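PDB 5DW8: inositol monophosphatase from Staphylococcus aureus, which probably hydrolyses inositol monophosphates to inositol and phosphate in a metal-dependent reaction, and binds 2'-AMP in its active site. Local coordinates for residues L71-H76 with Q213-A218; G173-E178 with D261-H266; D44-V49 with D94-F99. All blocks are in the same frame, centred on the assembly; numbering follows the deposited sequence.

Contact 1: residues L71-H76 with Q213-A218; sequences LGEEGH and QPWDFA. With CA (calcium ion), chain E; 2AM (adenosine-2'-monophosphate), chain D.
Strand 69-72 ends in a type I beta turn from Gly72 to Gly75, and this turn meets the first residues of helix 214-226, with the CA atoms of Glu73 and Trp215 6.5 Å apart. This is the metal-binding corner of the inositol monophosphatase fold, where the edge of the large sheet faces the start of a helix that carries a calcium ligand. No hydrogen bond joins the two segments; the indole of Trp215 is the centre of the contact, met by Leu71, Gly72 and Glu73. Glu73 lays its backbone over the middle of that indole, a CH-pi contact in which CA sits 3.6 Å from the centroid of the six-membered ring and 13° off its normal. Gln213 CB lies against the opposite face, nearer the rim, so both faces are covered. A chi1 of 45° sets the indole between its own backbone N and carbonyl carbon and brings one face of it against Gly72 and Glu73 of the turn. Leu71 comes in differently: its CG reaches the rim of the indole near the ring plane, and CD2 packs on Pro214 CB at 4.2 Å. Beyond the indole, the bent side chain of Glu73 passes its CG by NE1 and carries its carboxylate toward a second calcium ion. Asp216 shares its calcium with Asp91 and the nucleotide's O3P and O2'; its own bond to the metal, through OD2, is 2.3 Å long.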
loop_
_atom_site.group_PDB
_atom_site.type_symbol
_atom_site.label_atom_id
_atom_site.label_comp_id
_atom_site.label_asym_id
_atom_site.label_seq_id
_atom_site.Cartn_x
_atom_site.Cartn_y
_atom_site.Cartn_z
ATOM N N LEU A 71 -14.660 14.215 -20.524
ATOM C CA LEU A 71 -15.377 13.149 -19.824
ATOM C C LEU A 71 -14.849 13.102 -18.402
ATOM O O LEU A 71 -13.677 12.798 -18.201
ATOM C CB LEU A 71 -15.132 11.821 -20.524
ATOM C CG LEU A 71 -15.769 10.544 -19.946
ATOM C CD1 LEU A 71 -17.285 10.615 -19.877
ATOM C CD2 LEU A 71 -15.322 9.378 -20.805
ATOM N N GLY A 72 -15.693 13.422 -17.419
ATOM C CA GLY A 72 -15.285 13.447 -16.012
ATOM C C GLY A 72 -15.949 12.399 -15.132
ATOM O O GLY A 72 -17.026 11.938 -15.443
ATOM N N GLU A 73 -15.258 12.019 -14.051
ATOM C CA GLU A 73 -15.804 11.262 -12.941
ATOM C C GLU A 73 -17.003 12.011 -12.404
ATOM O O GLU A 73 -18.001 11.416 -12.095
ATOM C CB GLU A 73 -14.754 11.109 -11.809
ATOM C CG GLU A 73 -15.193 10.302 -10.587
ATOM C CD GLU A 73 -15.895 11.123 -9.487
ATOM O OE1 GLU A 73 -15.579 12.334 -9.365
ATOM O OE2 GLU A 73 -16.780 10.570 -8.748
ATOM N N GLU A 74 -16.905 13.322 -12.296
ATOM C CA GLU A 74 -18.003 14.078 -11.678
ATOM C C GLU A 74 -19.156 14.392 -12.596
ATOM O O GLU A 74 -19.940 15.273 -12.289
ATOM C CB GLU A 74 -17.488 15.386 -11.015
ATOM C CG GLU A 74 -18.083 15.635 -9.641
ATOM C CD GLU A 74 -17.900 14.440 -8.698
ATOM O OE1 GLU A 74 -16.756 13.921 -8.596
ATOM O OE2 GLU A 74 -18.909 14.007 -8.085
ATOM N N GLY A 75 -19.260 13.706 -13.726
ATOM C CA GLY A 75 -20.425 13.859 -14.599
ATOM C C GLY A 75 -20.240 14.545 -15.945
ATOM O O GLY A 75 -21.044 14.311 -16.830
ATOM N N HIS A 76 -19.209 15.381 -16.135
ATOM C CA HIS A 76 -19.045 16.093 -17.413
ATOM C C HIS A 76 -18.884 15.074 -18.539
ATOM O O HIS A 76 -18.109 14.109 -18.416
ATOM C CB HIS A 76 -17.804 17.018 -17.433
ATOM C CG HIS A 76 -17.819 18.098 -16.406
ATOM N ND1 HIS A 76 -18.225 19.383 -16.687
ATOM C CD2 HIS A 76 -17.441 18.103 -15.108
ATOM C CE1 HIS A 76 -18.136 20.122 -15.591
ATOM N NE2 HIS A 76 -17.647 19.371 -14.621
ATOM N N GLN A 213 -13.647 2.563 -14.333
ATOM C CA GLN A 213 -14.277 3.434 -15.294
ATOM C C GLN A 213 -13.197 4.107 -16.069
ATOM O O GLN A 213 -12.081 4.250 -15.583
ATOM C CB GLN A 213 -15.173 4.453 -14.562
ATOM C CG GLN A 213 -16.454 3.819 -13.976
ATOM C CD GLN A 213 -17.637 3.917 -14.931
ATOM O OE1 GLN A 213 -17.477 3.882 -16.148
ATOM N NE2 GLN A 213 -18.830 4.074 -14.377
ATOM N N PRO A 214 -13.512 4.529 -17.283
ATOM C CA PRO A 214 -12.571 5.165 -18.207
ATOM C C PRO A 214 -11.554 6.139 -17.585
ATOM O O PRO A 214 -10.373 6.065 -17.914
ATOM C CB PRO A 214 -13.497 5.914 -19.165
ATOM C CG PRO A 214 -14.733 5.095 -19.179
ATOM C CD PRO A 214 -14.888 4.525 -17.812
ATOM N N TRP A 215 -12.009 7.065 -16.752
ATOM C CA TRP A 215 -11.133 8.047 -16.086
ATOM C C TRP A 215 -10.112 7.435 -15.130
ATOM O O TRP A 215 -9.049 8.023 -14.898
ATOM C CB TRP A 215 -11.961 9.113 -15.335
ATOM C CG TRP A 215 -13.085 8.546 -14.522
ATOM C CD1 TRP A 215 -13.004 7.987 -13.273
ATOM C CD2 TRP A 215 -14.462 8.468 -14.901
ATOM N NE1 TRP A 215 -14.230 7.561 -12.862
ATOM C CE2 TRP A 215 -15.150 7.849 -13.840
ATOM C CE3 TRP A 215 -15.181 8.873 -16.026
ATOM C CZ2 TRP A 215 -16.531 7.611 -13.878
ATOM C CZ3 TRP A 215 -16.572 8.654 -16.058
ATOM C CH2 TRP A 215 -17.224 8.023 -14.990
ATOM N N ASP A 216 -10.429 6.277 -14.559
ATOM C CA ASP A 216 -9.485 5.591 -13.672
ATOM C C ASP A 216 -8.260 4.984 -14.377
ATOM O O ASP A 216 -7.221 4.819 -13.733
ATOM C CB ASP A 216 -10.173 4.450 -12.931
ATOM C CG ASP A 216 -11.143 4.931 -11.867
ATOM O OD1 ASP A 216 -12.259 4.308 -11.775
ATOM O OD2 ASP A 216 -10.795 5.911 -11.149
ATOM N N PHE A 217 -8.378 4.629 -15.665
ATOM C CA PHE A 217 -7.238 4.060 -16.398
ATOM C C PHE A 217 -6.743 4.900 -17.582
ATOM O O PHE A 217 -5.766 4.575 -18.211
ATOM C CB PHE A 217 -7.549 2.638 -16.857
ATOM C CG PHE A 217 -8.788 2.500 -17.699
ATOM C CD1 PHE A 217 -8.801 2.902 -19.026
ATOM C CD2 PHE A 217 -9.937 1.935 -17.170
ATOM C CE1 PHE A 217 -9.929 2.755 -19.810
ATOM C CE2 PHE A 217 -11.070 1.777 -17.936
ATOM C CZ PHE A 217 -11.070 2.182 -19.267
ATOM N N ALA A 218 -7.436 5.977 -17.885
ATOM C CA ALA A 218 -7.153 6.748 -19.072
ATOM C C ALA A 218 -5.746 7.279 -19.032
ATOM O O ALA A 218 -4.950 6.935 -19.909
ATOM C CB ALA A 218 -8.152 7.884 -19.218
HETATM CA CA CA E . -11.963 6.976 -9.532
HETATM P P 2AM D . -12.372 6.384 -6.742
HETATM O O1P 2AM D . -11.307 6.409 -5.537
HETATM O O2P 2AM D . -13.767 5.881 -6.070
HETATM O O3P 2AM D . -12.426 7.738 -7.358
HETATM C "C5'" 2AM D . -10.671 1.772 -5.207
HETATM O "O5'" 2AM D . -9.566 1.135 -4.544
HETATM C "C4'" 2AM D . -10.195 2.048 -6.626
HETATM O "O4'" 2AM D . -11.168 1.548 -7.609
HETATM C "C3'" 2AM D . -10.121 3.533 -6.894
HETATM O "O3'" 2AM D . -9.240 3.713 -7.993
HETATM C "C2'" 2AM D . -11.608 3.808 -7.214
HETATM O "O2'" 2AM D . -11.890 5.140 -7.753
HETATM C "C1'" 2AM D . -11.857 2.700 -8.215
HETATM N N9 2AM D . -13.312 2.388 -8.451
HETATM C C8 2AM D . -13.901 2.317 -9.651
HETATM N N7 2AM D . -15.186 1.995 -9.481
HETATM C C5 2AM D . -15.398 1.868 -8.169
HETATM C C6 2AM D . -16.507 1.563 -7.477
HETATM N N6 2AM D . -17.605 1.346 -8.199
HETATM N N1 2AM D . -16.514 1.470 -6.127
HETATM C C2 2AM D . -15.317 1.711 -5.435
HETATM N N3 2AM D . -14.166 2.032 -6.186
HETATM C C4 2AM D . -14.237 2.108 -7.530
#

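Contact 2: residues G173-E178 with D261-H266; sequences GEIFKE and DYLEPH
Ile175 points from helix 172-182 toward the end of helix 252-263, and its branches divide the work. CG2, anti to the backbone N, meets Leu263 CD2 at 3.7 Å, the two side chains crossing at about a right angle. The same methyl lies 3.9 Å from the carbonyl O of Tyr262. The other branch goes to the imidazole: CG1 sits over one face of the His266 ring, displaced toward its rim, in a CH-pi contact 4.2 Å from the centroid and 24° off the normal. Here the two side chains run past each other in opposite directions, which brings Ile175 CD1 to within 4.0 Å of His266 CB. The edge of the imidazole is turned to the Tyr262 carbonyl O, which lies in the ring plane. One turn further along, Glu178 uses only its aliphatic part, CB touching Tyr262 CD1 at 4.1 Å. Ile175 and Leu263 are buried in the middle, with Glu178 and His266 nearer the border. His266 is the N-cap of helix 267-276, so the contact lies where one helix hands over to the next; Leu270 of that following helix packs against both Ile175 and Leu263, making this a three-helix junction, while Phe176 turns to the loop residues Ile162 and Leu167.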
loop_
_atom_site.group_PDB
_atom_site.type_symbol
_atom_site.label_atom_id
_atom_site.label_comp_id
_atom_site.label_asym_id
_atom_site.label_seq_id
_atom_site.Cartn_x
_atom_site.Cartn_y
_atom_site.Cartn_z
ATOM N N GLY A 173 -13.785 -14.962 -6.581
ATOM C CA GLY A 173 -12.936 -15.371 -5.459
ATOM C C GLY A 173 -12.033 -16.566 -5.663
ATOM O O GLY A 173 -10.840 -16.446 -5.438
ATOM N N GLU A 174 -12.580 -17.707 -6.103
ATOM C CA GLU A 174 -11.758 -18.913 -6.392
ATOM C C GLU A 174 -10.737 -18.608 -7.458
ATOM O O GLU A 174 -9.550 -18.946 -7.330
ATOM C CB GLU A 174 -12.593 -20.111 -6.869
ATOM C CG GLU A 174 -13.543 -20.695 -5.830
ATOM C CD GLU A 174 -12.849 -21.197 -4.563
ATOM O OE1 GLU A 174 -13.457 -21.058 -3.482
ATOM O OE2 GLU A 174 -11.714 -21.729 -4.627
ATOM N N ILE A 175 -11.208 -17.946 -8.504
ATOM C CA ILE A 175 -10.352 -17.525 -9.601
ATOM C C ILE A 175 -9.152 -16.680 -9.099
ATOM O O ILE A 175 -8.026 -17.002 -9.423
ATOM C CB ILE A 175 -11.158 -16.789 -10.697
ATOM C CG1 ILE A 175 -12.287 -17.687 -11.214
ATOM C CG2 ILE A 175 -10.242 -16.385 -11.847
ATOM C CD1 ILE A 175 -13.360 -16.974 -12.021
ATOM N N PHE A 176 -9.377 -15.639 -8.304
ATOM C CA PHE A 176 -8.260 -14.813 -7.808
ATOM C C PHE A 176 -7.457 -15.484 -6.703
ATOM O O PHE A 176 -6.311 -15.140 -6.508
ATOM C CB PHE A 176 -8.735 -13.449 -7.327
ATOM C CG PHE A 176 -9.138 -12.498 -8.441
ATOM C CD1 PHE A 176 -8.344 -12.327 -9.566
ATOM C CD2 PHE A 176 -10.295 -11.762 -8.351
ATOM C CE1 PHE A 176 -8.699 -11.447 -10.578
ATOM C CE2 PHE A 176 -10.655 -10.879 -9.360
ATOM C CZ PHE A 176 -9.851 -10.719 -10.473
ATOM N N LYS A 177 -8.059 -16.446 -5.998
ATOM C CA LYS A 177 -7.385 -17.250 -4.995
ATOM C C LYS A 177 -6.164 -17.968 -5.583
ATOM O O LYS A 177 -5.026 -17.820 -5.094
ATOM C CB LYS A 177 -8.358 -18.295 -4.423
ATOM C CG LYS A 177 -8.865 -18.070 -2.986
ATOM C CD LYS A 177 -9.585 -16.741 -2.735
ATOM C CE LYS A 177 -10.570 -16.796 -1.551
ATOM N NZ LYS A 177 -11.795 -17.653 -1.689
ATOM N N GLU A 178 -6.414 -18.752 -6.632
ATOM C CA GLU A 178 -5.362 -19.459 -7.341
ATOM C C GLU A 178 -4.255 -18.505 -7.699
ATOM O O GLU A 178 -3.095 -18.833 -7.543
ATOM C CB GLU A 178 -5.885 -20.119 -8.610
ATOM C CG GLU A 178 -5.816 -21.631 -8.611
ATOM C CD GLU A 178 -6.988 -22.280 -7.911
ATOM O OE1 GLU A 178 -7.512 -23.272 -8.459
ATOM O OE2 GLU A 178 -7.378 -21.827 -6.815
ATOM N N ASP A 261 -3.212 -19.011 -18.212
ATOM C CA ASP A 261 -3.207 -20.085 -17.253
ATOM C C ASP A 261 -4.335 -20.023 -16.252
ATOM O O ASP A 261 -4.866 -21.055 -15.847
ATOM C CB ASP A 261 -1.882 -20.079 -16.494
ATOM C CG ASP A 261 -1.615 -21.387 -15.789
ATOM O OD1 ASP A 261 -0.995 -21.377 -14.706
ATOM O OD2 ASP A 261 -2.024 -22.440 -16.325
ATOM N N TYR A 262 -4.683 -18.818 -15.830
ATOM C CA TYR A 262 -5.399 -18.644 -14.591
ATOM C C TYR A 262 -6.768 -18.065 -14.787
ATOM O O TYR A 262 -7.670 -18.363 -14.022
ATOM C CB TYR A 262 -4.571 -17.772 -13.644
ATOM C CG TYR A 262 -3.463 -18.545 -12.999
ATOM C CD1 TYR A 262 -3.738 -19.452 -11.987
ATOM C CD2 TYR A 262 -2.138 -18.415 -13.423
ATOM C CE1 TYR A 262 -2.728 -20.207 -11.408
ATOM C CE2 TYR A 262 -1.125 -19.166 -12.837
ATOM C CZ TYR A 262 -1.441 -20.056 -11.835
ATOM O OH TYR A 262 -0.479 -20.801 -11.236
ATOM N N LEU A 263 -6.919 -17.229 -15.804
ATOM C CA LEU A 263 -8.207 -16.606 -16.106
ATOM C C LEU A 263 -8.977 -17.323 -17.221
ATOM O O LEU A 263 -10.152 -17.678 -17.066
ATOM C CB LEU A 263 -7.996 -15.146 -16.517
ATOM C CG LEU A 263 -7.427 -14.254 -15.416
ATOM C CD1 LEU A 263 -7.162 -12.864 -15.974
ATOM C CD2 LEU A 263 -8.383 -14.222 -14.236
ATOM N N GLU A 264 -8.289 -17.545 -18.327
ATOM C CA GLU A 264 -8.916 -17.959 -19.561
ATOM C C GLU A 264 -9.528 -19.415 -19.509
ATOM O O GLU A 264 -10.532 -19.693 -20.173
ATOM C CB GLU A 264 -7.874 -17.755 -20.648
ATOM C CG GLU A 264 -8.377 -17.537 -22.041
ATOM C CD GLU A 264 -9.222 -16.303 -22.203
ATOM O OE1 GLU A 264 -8.692 -15.180 -22.396
ATOM O OE2 GLU A 264 -10.456 -16.498 -22.190
ATOM N N PRO A 265 -8.978 -20.337 -18.680
ATOM C CA PRO A 265 -9.751 -21.588 -18.488
ATOM C C PRO A 265 -11.112 -21.411 -17.777
ATOM O O PRO A 265 -11.960 -22.278 -17.885
ATOM C CB PRO A 265 -8.811 -22.458 -17.638
ATOM C CG PRO A 265 -7.455 -21.909 -17.900
ATOM C CD PRO A 265 -7.675 -20.426 -18.006
ATOM N N HIS A 266 -11.311 -20.307 -17.056
ATOM C CA HIS A 266 -12.612 -19.977 -16.458
ATOM C C HIS A 266 -13.353 -18.945 -17.294
ATOM O O HIS A 266 -14.164 -18.194 -16.750
ATOM C CB HIS A 266 -12.445 -19.427 -15.022
ATOM C CG HIS A 266 -11.628 -20.299 -14.103
ATOM N ND1 HIS A 266 -12.103 -21.480 -13.566
ATOM C CD2 HIS A 266 -10.378 -20.129 -13.592
ATOM C CE1 HIS A 266 -11.170 -22.013 -12.790
ATOM N NE2 HIS A 266 -10.115 -21.211 -12.785
#

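Contact 3: residues D44-V49 with D94-F99; sequences DLVTNV and DGTLNF. With 2AM (adenosine-2'-monophosphate), chain D.
Two successive backbone N-H groups grip phosphate oxygen O1P of 2'-AMP: Gly95 N at 2.7 Å and Thr96 N at 3.0 Å, the second bond the straighter at 158°. Asp94 OD1 takes the ribose O3' hydroxyl in a 2.6 Å bond, while its OD2 accepts from Ala193 N and Ser191 OG, so both carboxylate oxygens are engaged. Gly95 is the N-cap of helix 96-102, and the phosphate therefore rests at the start of that helix. The flank of the same helix packs on residues 44-49 through hydrocarbon alone. Phe99, its ring thrown outward by a chi1 of 168° with CG anti to the backbone N, reaches across to three residues. Val46 CG2 approaches the ring obliquely, 3.6 Å from Phe99 CD2. Leu45 CG comes in at the ring's edge, near its plane, and Val49 CG1 meets Phe99 CZ at 4.1 Å. Phe106 stacks edge-to-face on the same ring. Thr96 serves both sides: its N-H binds O1P, while its CB and CG2 pack on Val46 CG2. With the N-H groups of the N-cap Gly95 and of Thr96 directed at O1P, the helix start would probably help to stabilise negative charge on the phosphate.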
loop_
_atom_site.group_PDB
_atom_site.type_symbol
_atom_site.label_atom_id
_atom_site.label_comp_id
_atom_site.label_asym_id
_atom_site.label_seq_id
_atom_site.Cartn_x
_atom_site.Cartn_y
_atom_site.Cartn_z
ATOM N N ASP A 44 -18.110 15.059 3.907
ATOM C CA ASP A 44 -18.587 16.101 3.009
ATOM C C ASP A 44 -17.425 16.840 2.383
ATOM O O ASP A 44 -17.561 17.418 1.311
ATOM C CB ASP A 44 -19.458 17.099 3.764
ATOM C CG ASP A 44 -20.769 16.490 4.232
ATOM O OD1 ASP A 44 -21.259 16.866 5.323
ATOM O OD2 ASP A 44 -21.310 15.630 3.503
ATOM N N LEU A 45 -16.284 16.843 3.060
ATOM C CA LEU A 45 -15.109 17.474 2.508
ATOM C C LEU A 45 -14.803 16.881 1.147
ATOM O O LEU A 45 -14.630 17.614 0.181
ATOM C CB LEU A 45 -13.884 17.288 3.410
ATOM C CG LEU A 45 -12.553 17.658 2.709
ATOM C CD1 LEU A 45 -12.581 19.090 2.193
ATOM C CD2 LEU A 45 -11.352 17.458 3.617
ATOM N N VAL A 46 -14.722 15.558 1.082
ATOM C CA VAL A 46 -14.246 14.885 -0.124
ATOM C C VAL A 46 -15.161 15.132 -1.311
ATOM O O VAL A 46 -14.685 15.160 -2.441
ATOM C CB VAL A 46 -14.003 13.352 0.091
ATOM C CG1 VAL A 46 -15.249 12.631 0.600
ATOM C CG2 VAL A 46 -13.459 12.684 -1.175
ATOM N N THR A 47 -16.453 15.341 -1.056
ATOM C CA THR A 47 -17.462 15.461 -2.123
ATOM C C THR A 47 -17.348 16.810 -2.855
ATOM O O THR A 47 -17.416 16.891 -4.098
ATOM C CB THR A 47 -18.867 15.299 -1.521
ATOM O OG1 THR A 47 -18.856 14.177 -0.628
ATOM C CG2 THR A 47 -19.948 15.121 -2.625
ATOM N N ASN A 48 -17.204 17.868 -2.055
ATOM C CA ASN A 48 -16.639 19.122 -2.548
ATOM C C ASN A 48 -15.156 18.808 -2.740
ATOM O O ASN A 48 -14.685 17.803 -2.299
ATOM C CB ASN A 48 -16.871 20.255 -1.539
ATOM C CG ASN A 48 -18.353 20.429 -1.176
ATOM O OD1 ASN A 48 -19.138 21.017 -1.948
ATOM N ND2 ASN A 48 -18.739 19.928 0.006
ATOM N N VAL A 49 -14.395 19.625 -3.408
ATOM C CA VAL A 49 -13.004 19.213 -3.709
ATOM C C VAL A 49 -12.988 18.359 -4.972
ATOM O O VAL A 49 -12.421 18.760 -5.951
ATOM C CB VAL A 49 -12.283 18.438 -2.564
ATOM C CG1 VAL A 49 -10.897 17.980 -3.012
ATOM C CG2 VAL A 49 -12.144 19.312 -1.338
ATOM N N ASP A 94 -8.691 10.035 -7.766
ATOM C CA ASP A 94 -8.627 8.603 -7.656
ATOM C C ASP A 94 -8.065 8.239 -6.296
ATOM O O ASP A 94 -6.935 8.611 -5.977
ATOM C CB ASP A 94 -7.759 8.008 -8.755
ATOM C CG ASP A 94 -8.020 6.538 -8.947
ATOM O OD1 ASP A 94 -9.173 6.124 -8.831
ATOM O OD2 ASP A 94 -7.067 5.793 -9.175
ATOM N N GLY A 95 -8.872 7.506 -5.517
ATOM C CA GLY A 95 -8.562 7.126 -4.129
ATOM C C GLY A 95 -9.260 8.033 -3.129
ATOM O O GLY A 95 -8.624 8.596 -2.261
ATOM N N THR A 96 -10.579 8.161 -3.234
ATOM C CA THR A 96 -11.360 9.040 -2.332
ATOM C C THR A 96 -11.257 8.585 -0.906
ATOM O O THR A 96 -11.072 9.404 -0.006
ATOM C CB THR A 96 -12.887 9.158 -2.671
ATOM O OG1 THR A 96 -13.514 7.859 -2.732
ATOM C CG2 THR A 96 -13.101 9.883 -3.974
ATOM N N LEU A 97 -11.383 7.284 -0.683
ATOM C CA LEU A 97 -11.246 6.798 0.662
ATOM C C LEU A 97 -9.898 7.149 1.223
ATOM O O LEU A 97 -9.836 7.673 2.321
ATOM C CB LEU A 97 -11.486 5.308 0.753
ATOM C CG LEU A 97 -12.930 4.928 0.488
ATOM C CD1 LEU A 97 -13.008 3.431 0.554
ATOM C CD2 LEU A 97 -13.946 5.561 1.433
ATOM N N ASN A 98 -8.823 6.898 0.478
ATOM C CA ASN A 98 -7.478 7.223 0.945
ATOM C C ASN A 98 -7.420 8.711 1.231
ATOM O O ASN A 98 -6.878 9.139 2.244
ATOM C CB ASN A 98 -6.402 6.899 -0.113
ATOM C CG ASN A 98 -6.166 5.398 -0.327
ATOM O OD1 ASN A 98 -6.622 4.528 0.424
ATOM N ND2 ASN A 98 -5.434 5.096 -1.383
ATOM N N PHE A 99 -7.980 9.509 0.327
ATOM C CA PHE A 99 -8.015 10.971 0.511
ATOM C C PHE A 99 -8.620 11.356 1.877
ATOM O O PHE A 99 -8.033 12.132 2.619
ATOM C CB PHE A 99 -8.785 11.666 -0.647
ATOM C CG PHE A 99 -9.104 13.109 -0.364
ATOM C CD1 PHE A 99 -8.237 14.109 -0.745
ATOM C CD2 PHE A 99 -10.249 13.450 0.329
ATOM C CE1 PHE A 99 -8.511 15.426 -0.455
ATOM C CE2 PHE A 99 -10.529 14.755 0.632
ATOM C CZ PHE A 99 -9.660 15.749 0.255
HETATM P P 2AM D . -12.372 6.384 -6.742
HETATM O O1P 2AM D . -11.307 6.409 -5.537
HETATM O O2P 2AM D . -13.767 5.881 -6.070
HETATM O O3P 2AM D . -12.426 7.738 -7.358
HETATM C "C5'" 2AM D . -10.671 1.772 -5.207
HETATM O "O5'" 2AM D . -9.566 1.135 -4.544
HETATM C "C4'" 2AM D . -10.195 2.048 -6.626
HETATM O "O4'" 2AM D . -11.168 1.548 -7.609
HETATM C "C3'" 2AM D . -10.121 3.533 -6.894
HETATM O "O3'" 2AM D . -9.240 3.713 -7.993
HETATM C "C2'" 2AM D . -11.608 3.808 -7.214
HETATM O "O2'" 2AM D . -11.890 5.140 -7.753
HETATM C "C1'" 2AM D . -11.857 2.700 -8.215
HETATM N N9 2AM D . -13.312 2.388 -8.451
HETATM C C8 2AM D . -13.901 2.317 -9.651
HETATM N N7 2AM D . -15.186 1.995 -9.481
HETATM C C5 2AM D . -15.398 1.868 -8.169
HETATM C C6 2AM D . -16.507 1.563 -7.477
HETATM N N6 2AM D . -17.605 1.346 -8.199
HETATM N N1 2AM D . -16.514 1.470 -6.127
HETATM C C2 2AM D . -15.317 1.711 -5.435
HETATM N N3 2AM D . -14.166 2.032 -6.186
HETATM C C4 2AM D . -14.237 2.108 -7.530
#

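How the contacts relate
Contacts 1 and 3 belong to one site, their centres 15 Å apart. They meet where Asp216 OD2 lies 2.8 Å from Asp94 OD1, two acidic groups beside the same nucleotide, with a calcium ion bound to Asp216. The calcium bound through contact 1 and the N-H groups of contact 3 bear on the same phosphate. Helix 44-64, which packs in contact 3, leads directly to strand 69-72 of contact 1, tying the two in sequence as well. Contact 2 stands apart, its centre 29 Å from that of contact 1 and 33 Å from that of contact 3; even its nearest atoms remain about 14 Å and 17 Å away. It joins helices at a distance from the ligand.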